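Local atomic coordinates of putative uncharacterized protein (Bacteroides thetaiotaomicron, PDB entry 2RBK), a protein that is thought to act as a magnesium-dependent phosphatase of the haloacid dehalogenase superfamily, and is seen here with magnesium and a vanadate group in its active site. Residues T206-D211 / S217-A222; A94-K99 / E159-P164; A31-G36 / R59-G64; R45-I50 / Y72-E77. One frame throughout, in Å; residues are numbered along the deposited sequence. Where two conformers were deposited one is given.

Interaction 1 is a buried strand-helix contact in the core domain in which a serine hydroxyl holds a helix carbonyl; its strand segment ends in a magnesium ligand. Interaction 2 lies some 30 Å away between centres and joins two helices by a valine over a phenylalanine face, with charged side chains on its outer side. Interactions 3 and 4 are smaller and partly buried: in one a histidine meets a leucine and shares a water with the opposite loop, in the other a lysine chain crosses a phenylalanine. These two touch, Asp63 O lying 3.5 Å from Val75 CG1. Interactions 1 and 4 reach the same mixed sheet, while interactions 2 and 3 fall on opposite sides of the chain's centre.

Interaction 1. Residues T206-D211 / S217-A222; sequences TMSFGD and SMLRHA. With MG (magnesium ion), chain B.
Ser208 sets its side chain under the last turn of helix 216-221, CB 4.0 Å from Met218 SD and OG 3.4 Å from the Ala222 methyl. With OG tucked between its own N and carbonyl carbon (chi1 63°), the hydroxyl donates to Met218 O at 2.9 Å. It comes from above the carbonyl plane, 55° out of it, while the backbone N of Ala222, just past the helix, reaches the same oxygen from the other face, so two donors grip it. A valine in place of Ser208 would probably leave Met218 O without its second donor and crowd the Ala222 methyl. Strand 206-210 and this helix belong to a beta-alpha-beta unit of the Rossmann-like HAD core, running nearly antiparallel at 150°. Farther up the strand, Met218 CE lies 3.3 Å from Phe209 O, and Leu219 CD2 lies beside Gly210 N. At the other end Thr206 OG1 touches Ala222 CA at 3.3 Å, though its hydrogen bonds go to Leu203 O and Ala223 N. Beyond the strand's C-terminal end, Asp211 OD1 binds magnesium at 2.1 Å alongside Asp8 OD1, Asp10 O and two waters, and its OD2 accepts from one of these waters at 2.8 Å.

Interaction 2. Residues A94-K99 / E159-P164; sequences AAFCEK and EKEVLP
Val162 sits squarely on one face of the Phe96 ring: its CB stands 3.5 Å from the ring centroid and only 4° off the normal, a centred CH-pi contact. All six ring carbons lie at 3.7 to 3.9 Å from Val162 CB. CG2, anti to the Val162 backbone N, leans toward the root of the phenyl group and comes 3.5 Å from CG and 3.7 Å from CB of Phe96. The ring itself is swung out from its helix by a chi1 of 176°, which carries it across the gap to the other helix; Phe96 CA and Val162 CA, the nearest CA pair of the two segments, are 6.8 Å apart. These helices, 87-100 and 156-162, belong to what is probably the cap domain of this Cof-type HAD protein, which carries the three-stranded antiparallel sheet; this contact lies away from the metal site, and Ile154 also packs on Phe96. With an alanine here in place of Phe96, Val162 is likely to lose the ring face beneath it and a gap to open between the helices. The solvent side is looser. Glu161 meets the ring at its edge, CD 3.9 Å from Phe96 CE1, with the carboxylate plane perpendicular to the ring. Its OE1 makes a salt bridge with Lys100, whereas Lys99 NZ stays 5.1 Å from Glu161 OE2, not in contact, though the opposite charges may attract weakly.

Interaction 3. Residues A31-G36 / R59-G64; sequences AAHAKG and RNLIDG
His33, in the last turn of helix 23-34, packs on Leu61 just past helix 54-58, and both helices end in a Schellman motif, with Gly36 and Asn60 as the residues of positive phi; at Gly36 a side chain would be jammed against the preceding carbonyl oxygen. Leu61 CD2 is the touching branch: it lies 3.7 Å from His33 CB and 3.9 Å from CG, meeting the imidazole at an oblique angle. The ring is carried outward from its helix, CG anti to the backbone N (chi1 172°), which also brings CE1 to 4.1 Å from Asn60 O. On the polar side a water lies in the imidazole plane at the ring edge, bridging ND1 to the loop. Behind this first shell, Leu61 rests on Leu56 and on Glu30, so both helices back the leucine. In the conformer given, Arg59 makes a salt bridge to Glu30 of helix 23-34. Asp63 is fixed by strand 38-42, its OD2 accepting from the Ile39 backbone N as well as from the water. The bridging water stands 2.6 Å from His33 ND1 and donates to Leu61 O and Asp63 OD2, each at 2.7 Å.

Interaction 4. Residues R45-I50 / Y72-E77; sequences RPKAII and YCFVGE
The apolar contact is made by the aliphatic part of Lys47, which passes the far end of the Phe74 ring: CD lies 3.7 Å and CG 4.0 Å from Phe74 CZ, in an oblique approach. Lys47 is fully extended, starting with CG opposite the backbone N (chi1 -176°), and therefore runs past the ring and takes its ammonium beyond it. Phe74 projects from strand 72-75 with CZ nearest the lysine, and its ring also meets Tyr65, its plane about 15° from the tyrosine's, and touches Thr67 of the neighbouring strand 64-67. The water-mediated link is slighter. Lys47 NZ donates to a water at a short 2.5 Å, but the onward bond from that water to Gly76 O is weak and long, 3.5 Å. The charge of Glu77 is near as well, its OE1 5.1 Å from Lys47 NZ, not in contact but likely to attract it. Within the 45-50 loop the hydrogen bonds are direct. Ile49 N and Ile50 N bond back to Pro46 O and Lys47 O, closing a short 3-10 turn, and Arg45 NH1 donates to Ile49 O at 2.8 Å, the acceptor lying in the guanidinium plane. Arg45 NE forms a salt bridge with Asp10, whose backbone oxygen binds magnesium. Gly76 and Glu77 make the tight turn of the 72-75/78-82 beta hairpin at one edge of the main sheet, while the 45-50 loop follows strand 38-42 and the vanadate-contacting Thr43 and Gly44, at the active-site end of the HAD core.

Interaction 1. Residues T206-D211 / S217-A222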
loop_
_atom_site.group_PDB
_atom_site.type_symbol
_atom_site.label_atom_id
_atom_site.label_comp_id
_atom_site.label_asym_id
_atom_site.label_seq_id
_atom_site.Cartn_x
_atom_site.Cartn_y
_atom_site.Cartn_z
ATOM N N THR A 206 -12.706 8.907 10.367
ATOM C CA THR A 206 -11.896 8.409 9.264
ATOM C C THR A 206 -12.722 7.643 8.236
ATOM O O THR A 206 -13.723 6.994 8.575
ATOM C CB THR A 206 -10.777 7.494 9.776
ATOM O OG1 THR A 206 -11.302 6.344 10.438
ATOM C CG2 THR A 206 -9.851 8.258 10.718
ATOM N N MET A 207 -12.246 7.645 7.002
ATOM C CA MET A 207 -12.814 6.863 5.919
ATOM C C MET A 207 -11.660 6.304 5.100
ATOM O O MET A 207 -10.733 7.050 4.750
ATOM C CB MET A 207 -13.706 7.738 5.043
ATOM C CG MET A 207 -14.426 6.993 3.909
ATOM S SD MET A 207 -15.538 8.045 2.965
ATOM C CE MET A 207 -16.872 8.228 4.149
ATOM N N SER A 208 -11.729 5.030 4.753
ATOM C CA SER A 208 -10.685 4.387 3.951
ATOM C C SER A 208 -11.303 3.798 2.679
ATOM O O SER A 208 -12.504 3.489 2.625
ATOM C CB SER A 208 -9.974 3.314 4.761
ATOM O OG SER A 208 -10.883 2.301 5.123
ATOM N N PHE A 209 -10.456 3.640 1.655
ATOM C CA PHE A 209 -10.814 3.184 0.337
ATOM C C PHE A 209 -9.796 2.165 -0.128
ATOM O O PHE A 209 -8.600 2.478 -0.122
ATOM C CB PHE A 209 -10.853 4.334 -0.666
ATOM C CG PHE A 209 -11.784 5.478 -0.328
ATOM C CD1 PHE A 209 -11.437 6.421 0.627
ATOM C CD2 PHE A 209 -12.989 5.637 -0.985
ATOM C CE1 PHE A 209 -12.253 7.483 0.908
ATOM C CE2 PHE A 209 -13.827 6.702 -0.686
ATOM C CZ PHE A 209 -13.463 7.642 0.254
ATOM N N GLY A 210 -10.252 0.998 -0.591
ATOM C CA GLY A 210 -9.300 -0.009 -1.054
ATOM C C GLY A 210 -9.936 -1.044 -1.919
ATOM O O GLY A 210 -11.161 -1.163 -2.044
ATOM N N ASP A 211 -9.052 -1.834 -2.552
ATOM C CA ASP A 211 -9.445 -2.879 -3.460
ATOM C C ASP A 211 -8.810 -4.221 -3.140
ATOM O O ASP A 211 -9.164 -5.159 -3.869
ATOM C CB ASP A 211 -9.071 -2.576 -4.940
ATOM C CG ASP A 211 -7.586 -2.704 -5.171
ATOM O OD1 ASP A 211 -6.839 -2.173 -4.314
ATOM O OD2 ASP A 211 -7.174 -3.365 -6.165
ATOM N N SER A 217 -7.438 -4.628 6.747
ATOM C CA SER A 217 -7.355 -4.113 8.122
ATOM C C SER A 217 -7.770 -2.652 8.158
ATOM O O SER A 217 -8.451 -2.246 9.131
ATOM C CB SER A 217 -6.023 -4.348 8.757
ATOM O OG SER A 217 -4.988 -3.656 8.113
ATOM N N MET A 218 -7.418 -1.830 7.187
ATOM C CA MET A 218 -7.864 -0.425 7.231
ATOM C C MET A 218 -9.330 -0.246 6.867
ATOM O O MET A 218 -9.925 0.746 7.330
ATOM C CB MET A 218 -6.975 0.521 6.413
ATOM C CG MET A 218 -7.081 0.457 4.912
ATOM S SD MET A 218 -6.285 1.908 4.202
ATOM C CE MET A 218 -6.635 1.649 2.459
ATOM N N LEU A 219 -9.911 -1.124 6.067
ATOM C CA LEU A 219 -11.347 -1.094 5.763
ATOM C C LEU A 219 -12.148 -1.369 7.050
ATOM O O LEU A 219 -13.188 -0.760 7.260
ATOM C CB LEU A 219 -11.695 -2.074 4.670
ATOM C CG LEU A 219 -11.194 -1.671 3.285
ATOM C CD1 LEU A 219 -11.307 -2.789 2.258
ATOM C CD2 LEU A 219 -11.912 -0.458 2.753
ATOM N N ARG A 220 -11.669 -2.310 7.861
ATOM C CA ARG A 220 -12.329 -2.637 9.114
ATOM C C ARG A 220 -12.080 -1.559 10.159
ATOM O O ARG A 220 -12.945 -1.270 10.982
ATOM C CB ARG A 220 -11.887 -4.028 9.584
ATOM C CG ARG A 220 -12.430 -5.157 8.736
ATOM C CD ARG A 220 -12.292 -6.535 9.373
ATOM N NE ARG A 220 -12.796 -7.584 8.488
ATOM C CZ ARG A 220 -14.035 -7.941 8.210
ATOM N NH1 ARG A 220 -15.022 -7.265 8.825
ATOM N NH2 ARG A 220 -14.318 -8.928 7.366
ATOM N N HIS A 221 -10.873 -0.970 10.192
ATOM C CA HIS A 221 -10.464 -0.078 11.258
ATOM C C HIS A 221 -10.993 1.315 11.119
ATOM O O HIS A 221 -11.370 1.962 12.135
ATOM C CB HIS A 221 -8.942 -0.070 11.323
ATOM C CG HIS A 221 -8.352 0.687 12.491
ATOM N ND1 HIS A 221 -8.627 0.323 13.790
ATOM C CD2 HIS A 221 -7.449 1.725 12.484
ATOM C CE1 HIS A 221 -7.910 1.165 14.553
ATOM N NE2 HIS A 221 -7.207 1.976 13.810
ATOM N N ALA A 222 -11.006 1.867 9.915
ATOM C CA ALA A 222 -11.578 3.181 9.697
ATOM C C ALA A 222 -13.052 3.186 10.086
ATOM O O ALA A 222 -13.723 2.153 10.087
ATOM C CB ALA A 222 -11.416 3.600 8.247
HETATM MG MG MG B . -4.801 -1.848 -4.254
HETATM O O HOH W 1 -4.536 -3.562 -5.405
HETATM O O HOH W 2 -4.796 -2.839 -2.410
#

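Interaction 2. Residues A94-K99 / E159-P164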
loop_
_atom_site.group_PDB
_atom_site.type_symbol
_atom_site.label_atom_id
_atom_site.label_comp_id
_atom_site.label_asym_id
_atom_site.label_seq_id
_atom_site.Cartn_x
_atom_site.Cartn_y
_atom_site.Cartn_z
ATOM N N ALA A 94 15.417 -14.131 2.802
ATOM C CA ALA A 94 16.425 -14.148 1.740
ATOM C C ALA A 94 16.878 -15.590 1.463
ATOM O O ALA A 94 16.995 -15.962 0.287
ATOM C CB ALA A 94 17.610 -13.286 2.126
ATOM N N ALA A 95 17.106 -16.386 2.478
ATOM C CA ALA A 95 17.544 -17.758 2.289
ATOM C C ALA A 95 16.452 -18.543 1.587
ATOM O O ALA A 95 16.744 -19.366 0.711
ATOM C CB ALA A 95 17.907 -18.386 3.633
ATOM N N PHE A 96 15.197 -18.390 1.975
ATOM C CA PHE A 96 14.071 -19.119 1.417
ATOM C C PHE A 96 13.948 -18.804 -0.060
ATOM O O PHE A 96 13.852 -19.670 -0.885
ATOM C CB PHE A 96 12.779 -18.770 2.155
ATOM C CG PHE A 96 11.543 -19.430 1.575
ATOM C CD1 PHE A 96 11.262 -20.736 1.939
ATOM C CD2 PHE A 96 10.717 -18.789 0.683
ATOM C CE1 PHE A 96 10.134 -21.380 1.414
ATOM C CE2 PHE A 96 9.591 -19.432 0.172
ATOM C CZ PHE A 96 9.328 -20.725 0.547
ATOM N N CYS A 97 13.944 -17.503 -0.362
ATOM C CA CYS A 97 13.789 -17.102 -1.769
ATOM C C CYS A 97 14.936 -17.576 -2.646
ATOM O O CYS A 97 14.728 -18.041 -3.786
ATOM C CB CYS A 97 13.601 -15.607 -1.947
ATOM S SG CYS A 97 12.031 -15.007 -1.240
ATOM N N GLU A 98 16.169 -17.481 -2.125
ATOM C CA GLU A 98 17.297 -17.942 -2.913
ATOM C C GLU A 98 17.218 -19.443 -3.153
ATOM O O GLU A 98 17.462 -19.916 -4.286
ATOM C CB GLU A 98 18.612 -17.581 -2.179
ATOM C CG GLU A 98 19.847 -17.922 -2.994
ATOM C CD GLU A 98 21.177 -17.422 -2.526
ATOM O OE1 GLU A 98 21.440 -16.868 -1.450
ATOM O OE2 GLU A 98 22.082 -17.629 -3.404
ATOM N N LYS A 99 16.882 -20.211 -2.133
ATOM C CA LYS A 99 16.746 -21.662 -2.274
ATOM C C LYS A 99 15.654 -22.070 -3.245
ATOM O O LYS A 99 15.760 -23.013 -4.047
ATOM C CB LYS A 99 16.475 -22.251 -0.879
ATOM C CG LYS A 99 16.131 -23.744 -0.818
ATOM C CD LYS A 99 15.686 -24.254 0.572
ATOM C CE LYS A 99 14.237 -23.806 0.863
ATOM N NZ LYS A 99 14.011 -23.305 2.251
ATOM N N GLU A 159 4.200 -19.034 0.653
ATOM C CA GLU A 159 4.018 -18.215 1.845
ATOM C C GLU A 159 3.822 -19.122 3.044
ATOM O O GLU A 159 4.445 -18.879 4.036
ATOM C CB GLU A 159 2.867 -17.242 1.633
ATOM C CG GLU A 159 2.396 -16.464 2.843
ATOM C CD GLU A 159 1.188 -15.601 2.532
ATOM O OE1 GLU A 159 0.921 -15.266 1.352
ATOM O OE2 GLU A 159 0.448 -15.211 3.473
ATOM N N LYS A 160 2.937 -20.148 2.968
ATOM C CA LYS A 160 2.738 -21.007 4.135
ATOM C C LYS A 160 3.990 -21.805 4.470
ATOM O O LYS A 160 4.263 -22.086 5.637
ATOM C CB LYS A 160 1.496 -21.908 3.965
ATOM C CG LYS A 160 0.171 -21.176 3.750
ATOM C CD LYS A 160 -0.112 -20.113 4.780
ATOM C CE LYS A 160 -1.475 -19.527 4.887
ATOM N NZ LYS A 160 -1.745 -18.670 6.076
ATOM N N GLU A 161 4.817 -22.118 3.478
ATOM C CA GLU A 161 6.047 -22.818 3.717
ATOM C C GLU A 161 7.077 -21.953 4.477
ATOM O O GLU A 161 7.800 -22.476 5.369
ATOM C CB GLU A 161 6.652 -23.330 2.391
ATOM C CG GLU A 161 7.681 -24.445 2.614
ATOM C CD GLU A 161 8.344 -24.873 1.317
ATOM O OE1 GLU A 161 7.733 -24.560 0.245
ATOM O OE2 GLU A 161 9.446 -25.478 1.455
ATOM N N VAL A 162 7.190 -20.685 4.137
ATOM C CA VAL A 162 8.170 -19.816 4.785
ATOM C C VAL A 162 7.633 -19.171 6.046
ATOM O O VAL A 162 8.436 -18.653 6.821
ATOM C CB VAL A 162 8.665 -18.730 3.825
ATOM C CG1 VAL A 162 7.626 -17.657 3.618
ATOM C CG2 VAL A 162 9.926 -18.026 4.343
ATOM N N LEU A 163 6.336 -19.191 6.238
ATOM C CA LEU A 163 5.767 -18.514 7.412
ATOM C C LEU A 163 6.425 -18.860 8.746
ATOM O O LEU A 163 6.637 -17.980 9.582
ATOM C CB LEU A 163 4.278 -18.821 7.445
ATOM C CG LEU A 163 3.393 -18.298 8.554
ATOM C CD1 LEU A 163 3.599 -16.812 8.707
ATOM C CD2 LEU A 163 1.902 -18.523 8.279
ATOM N N PRO A 164 6.760 -20.103 9.065
ATOM C CA PRO A 164 7.380 -20.413 10.355
ATOM C C PRO A 164 8.707 -19.720 10.525
ATOM O O PRO A 164 9.098 -19.543 11.679
ATOM C CB PRO A 164 7.648 -21.928 10.308
ATOM C CG PRO A 164 6.517 -22.344 9.423
ATOM C CD PRO A 164 6.541 -21.322 8.309
#

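Interaction 3. Residues A31-G36 / R59-G64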
loop_
_atom_site.group_PDB
_atom_site.type_symbol
_atom_site.label_atom_id
_atom_site.label_comp_id
_atom_site.label_asym_id
_atom_site.label_seq_id
_atom_site.Cartn_x
_atom_site.Cartn_y
_atom_site.Cartn_z
ATOM N N ALA A 31 -12.534 18.665 -4.849
ATOM C CA ALA A 31 -13.678 19.171 -4.106
ATOM C C ALA A 31 -13.531 18.882 -2.602
ATOM O O ALA A 31 -13.839 19.719 -1.766
ATOM C CB ALA A 31 -14.958 18.526 -4.635
ATOM N N ALA A 32 -13.030 17.684 -2.256
ATOM C CA ALA A 32 -12.865 17.319 -0.846
ATOM C C ALA A 32 -11.807 18.199 -0.193
ATOM O O ALA A 32 -11.952 18.629 0.965
ATOM C CB ALA A 32 -12.529 15.868 -0.724
ATOM N N HIS A 33 -10.734 18.471 -0.905
ATOM C CA HIS A 33 -9.648 19.314 -0.362
ATOM C C HIS A 33 -10.177 20.680 0.036
ATOM O O HIS A 33 -9.861 21.240 1.087
ATOM C CB HIS A 33 -8.559 19.457 -1.435
ATOM C CG HIS A 33 -7.505 20.467 -1.016
ATOM N ND1 HIS A 33 -6.500 20.167 -0.163
ATOM C CD2 HIS A 33 -7.405 21.778 -1.368
ATOM C CE1 HIS A 33 -5.784 21.310 0.014
ATOM N NE2 HIS A 33 -6.311 22.288 -0.698
ATOM N N ALA A 34 -10.996 21.290 -0.831
ATOM C CA ALA A 34 -11.552 22.614 -0.577
ATOM C C ALA A 34 -12.531 22.622 0.582
ATOM O O ALA A 34 -12.666 23.642 1.248
ATOM C CB ALA A 34 -12.240 23.171 -1.792
ATOM N N LYS A 35 -13.193 21.505 0.847
ATOM C CA LYS A 35 -14.058 21.323 2.011
ATOM C C LYS A 35 -13.266 21.047 3.301
ATOM O O LYS A 35 -13.896 20.939 4.369
ATOM C CB LYS A 35 -15.067 20.221 1.757
ATOM C CG LYS A 35 -16.120 20.668 0.756
ATOM C CD LYS A 35 -17.498 20.366 1.271
ATOM C CE LYS A 35 -18.574 21.122 0.464
ATOM N NZ LYS A 35 -19.584 21.666 1.426
ATOM N N GLY A 36 -11.946 20.927 3.212
ATOM C CA GLY A 36 -11.089 20.746 4.356
ATOM C C GLY A 36 -10.861 19.307 4.735
ATOM O O GLY A 36 -10.253 19.076 5.767
ATOM N N ARG A 59 -1.104 18.991 -8.038
ATOM C CA ARG A 59 -2.261 19.769 -7.581
ATOM C C ARG A 59 -2.191 20.022 -6.085
ATOM O O ARG A 59 -3.083 20.673 -5.533
ATOM C CB ARG A 59 -3.573 19.068 -7.980
ATOM C CG ARG A 59 -3.927 19.297 -9.422
ATOM C CD ARG A 59 -5.088 18.432 -9.916
ATOM N NE ARG A 59 -5.401 18.750 -11.308
ATOM C CZ ARG A 59 -6.190 19.703 -11.714
ATOM N NH1 ARG A 59 -6.833 20.504 -10.862
ATOM N NH2 ARG A 59 -6.356 19.883 -13.008
ATOM N N ASN A 60 -1.181 19.516 -5.389
ATOM C CA ASN A 60 -0.997 19.744 -3.962
ATOM C C ASN A 60 -2.192 19.297 -3.133
ATOM O O ASN A 60 -2.591 19.938 -2.187
ATOM C CB ASN A 60 -0.606 21.177 -3.688
ATOM C CG ASN A 60 0.809 21.442 -4.158
ATOM O OD1 ASN A 60 1.723 20.820 -3.599
ATOM N ND2 ASN A 60 0.917 22.291 -5.205
ATOM N N LEU A 61 -2.735 18.128 -3.502
ATOM C CA LEU A 61 -3.931 17.585 -2.852
ATOM C C LEU A 61 -3.666 16.552 -1.751
ATOM O O LEU A 61 -4.601 16.213 -1.038
ATOM C CB LEU A 61 -4.836 16.886 -3.906
ATOM C CG LEU A 61 -5.381 17.865 -4.948
ATOM C CD1 LEU A 61 -6.139 17.091 -6.017
ATOM C CD2 LEU A 61 -6.248 18.974 -4.348
ATOM N N ILE A 62 -2.449 16.059 -1.596
ATOM C CA ILE A 62 -2.142 15.019 -0.615
ATOM C C ILE A 62 -1.516 15.643 0.617
ATOM O O ILE A 62 -0.564 16.405 0.514
ATOM C CB ILE A 62 -1.241 13.939 -1.228
ATOM C CG1 ILE A 62 -1.955 13.213 -2.381
ATOM C CG2 ILE A 62 -0.749 12.966 -0.170
ATOM C CD1 ILE A 62 -1.027 12.475 -3.293
ATOM N N ASP A 63 -2.073 15.299 1.785
ATOM C CA ASP A 63 -1.634 15.831 3.089
ATOM C C ASP A 63 -0.648 14.932 3.807
ATOM O O ASP A 63 -0.043 15.384 4.802
ATOM C CB ASP A 63 -2.856 16.113 3.954
ATOM C CG ASP A 63 -3.753 17.139 3.295
ATOM O OD1 ASP A 63 -3.272 18.276 2.996
ATOM O OD2 ASP A 63 -4.930 16.825 3.003
ATOM N N GLY A 64 -0.473 13.691 3.408
ATOM C CA GLY A 64 0.478 12.789 4.063
ATOM C C GLY A 64 0.406 11.428 3.434
ATOM O O GLY A 64 -0.495 11.116 2.656
HETATM O O HOH W 3 -6.047 17.738 0.716
#

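Interaction 4. Residues R45-I50 / Y72-E77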
loop_
_atom_site.group_PDB
_atom_site.type_symbol
_atom_site.label_atom_id
_atom_site.label_comp_id
_atom_site.label_asym_id
_atom_site.label_seq_id
_atom_site.Cartn_x
_atom_site.Cartn_y
_atom_site.Cartn_z
ATOM N N ARG A 45 3.281 0.385 -1.641
ATOM C CA ARG A 45 4.467 0.851 -2.310
ATOM C C ARG A 45 5.351 1.641 -1.366
ATOM O O ARG A 45 4.858 2.453 -0.577
ATOM C CB ARG A 45 4.101 1.771 -3.471
ATOM C CG ARG A 45 3.405 1.167 -4.630
ATOM C CD ARG A 45 3.107 2.157 -5.732
ATOM N NE ARG A 45 2.435 1.536 -6.874
ATOM C CZ ARG A 45 2.881 1.532 -8.123
ATOM N NH1 ARG A 45 4.037 2.107 -8.471
ATOM N NH2 ARG A 45 2.126 0.923 -9.029
ATOM N N PRO A 46 6.679 1.484 -1.469
ATOM C CA PRO A 46 7.600 2.476 -0.914
ATOM C C PRO A 46 7.550 3.763 -1.718
ATOM O O PRO A 46 7.279 3.734 -2.931
ATOM C CB PRO A 46 8.957 1.828 -0.977
ATOM C CG PRO A 46 8.814 0.826 -2.035
ATOM C CD PRO A 46 7.399 0.350 -2.099
ATOM N N LYS A 47 7.896 4.879 -1.099
ATOM C CA LYS A 47 7.929 6.155 -1.789
ATOM C C LYS A 47 8.752 6.088 -3.054
ATOM O O LYS A 47 8.412 6.746 -4.072
ATOM C CB LYS A 47 8.480 7.225 -0.833
ATOM C CG LYS A 47 8.489 8.648 -1.358
ATOM C CD LYS A 47 9.227 9.576 -0.441
ATOM C CE LYS A 47 9.329 11.027 -0.927
ATOM N NZ LYS A 47 9.946 11.834 0.174
ATOM N N ALA A 48 9.859 5.339 -3.040
ATOM C CA ALA A 48 10.749 5.227 -4.149
ATOM C C ALA A 48 10.054 4.758 -5.448
ATOM O O ALA A 48 10.581 5.093 -6.513
ATOM C CB ALA A 48 11.944 4.251 -3.911
ATOM N N ILE A 49 8.922 4.072 -5.358
ATOM C CA ILE A 49 8.240 3.613 -6.566
ATOM C C ILE A 49 6.846 4.231 -6.676
ATOM O O ILE A 49 6.056 3.769 -7.497
ATOM C CB ILE A 49 8.201 2.083 -6.680
ATOM C CG1 ILE A 49 7.290 1.406 -5.677
ATOM C CG2 ILE A 49 9.622 1.538 -6.650
ATOM C CD1 ILE A 49 7.140 -0.075 -5.859
ATOM N N ILE A 50 6.541 5.294 -5.919
ATOM C CA ILE A 50 5.267 6.018 -6.104
ATOM C C ILE A 50 5.485 7.000 -7.240
ATOM O O ILE A 50 5.812 8.191 -7.043
ATOM C CB ILE A 50 4.783 6.675 -4.805
ATOM C CG1 ILE A 50 4.559 5.640 -3.737
ATOM C CG2 ILE A 50 3.507 7.472 -5.099
ATOM C CD1 ILE A 50 4.166 6.194 -2.389
ATOM N N TYR A 72 6.286 2.956 7.068
ATOM C CA TYR A 72 7.005 4.188 6.838
ATOM C C TYR A 72 5.988 5.303 6.551
ATOM O O TYR A 72 5.388 5.304 5.464
ATOM C CB TYR A 72 8.048 4.050 5.746
ATOM C CG TYR A 72 9.010 5.184 5.670
ATOM C CD1 TYR A 72 10.142 5.152 6.473
ATOM C CD2 TYR A 72 8.813 6.220 4.794
ATOM C CE1 TYR A 72 11.053 6.171 6.438
ATOM C CE2 TYR A 72 9.739 7.239 4.757
ATOM C CZ TYR A 72 10.861 7.224 5.562
ATOM O OH TYR A 72 11.810 8.230 5.464
ATOM N N CYS A 73 5.757 6.197 7.510
ATOM C CA CYS A 73 4.715 7.185 7.415
ATOM C C CYS A 73 5.297 8.578 7.552
ATOM O O CYS A 73 6.149 8.793 8.434
ATOM C CB CYS A 73 3.678 6.961 8.503
ATOM S SG CYS A 73 2.860 5.347 8.475
ATOM N N PHE A 74 4.826 9.525 6.726
ATOM C CA PHE A 74 5.379 10.874 6.768
ATOM C C PHE A 74 4.322 11.896 6.354
ATOM O O PHE A 74 3.377 11.593 5.643
ATOM C CB PHE A 74 6.652 11.002 5.928
ATOM C CG PHE A 74 6.507 10.549 4.499
ATOM C CD1 PHE A 74 6.196 11.461 3.477
ATOM C CD2 PHE A 74 6.699 9.214 4.131
ATOM C CE1 PHE A 74 6.082 11.022 2.153
ATOM C CE2 PHE A 74 6.617 8.797 2.825
ATOM C CZ PHE A 74 6.310 9.718 1.821
ATOM N N VAL A 75 4.532 13.116 6.851
ATOM C CA VAL A 75 3.649 14.252 6.611
ATOM C C VAL A 75 4.578 15.384 6.177
ATOM O O VAL A 75 5.401 15.849 6.958
ATOM C CB VAL A 75 2.858 14.624 7.853
ATOM C CG1 VAL A 75 1.997 15.891 7.590
ATOM C CG2 VAL A 75 2.001 13.441 8.287
ATOM N N GLY A 76 4.498 15.768 4.917
ATOM C CA GLY A 76 5.469 16.727 4.397
ATOM C C GLY A 76 6.831 16.078 4.413
ATOM O O GLY A 76 7.004 14.964 3.956
ATOM N N GLU A 77 7.812 16.749 4.981
ATOM C CA GLU A 77 9.149 16.195 5.097
ATOM C C GLU A 77 9.356 15.448 6.411
ATOM O O GLU A 77 10.465 14.941 6.667
ATOM C CB GLU A 77 10.227 17.280 4.946
ATOM C CG GLU A 77 10.160 17.983 3.581
ATOM C CD GLU A 77 10.359 17.048 2.395
ATOM O OE1 GLU A 77 11.328 16.225 2.412
ATOM O OE2 GLU A 77 9.550 17.113 1.417
HETATM O O HOH W 4 9.401 13.032 2.313
#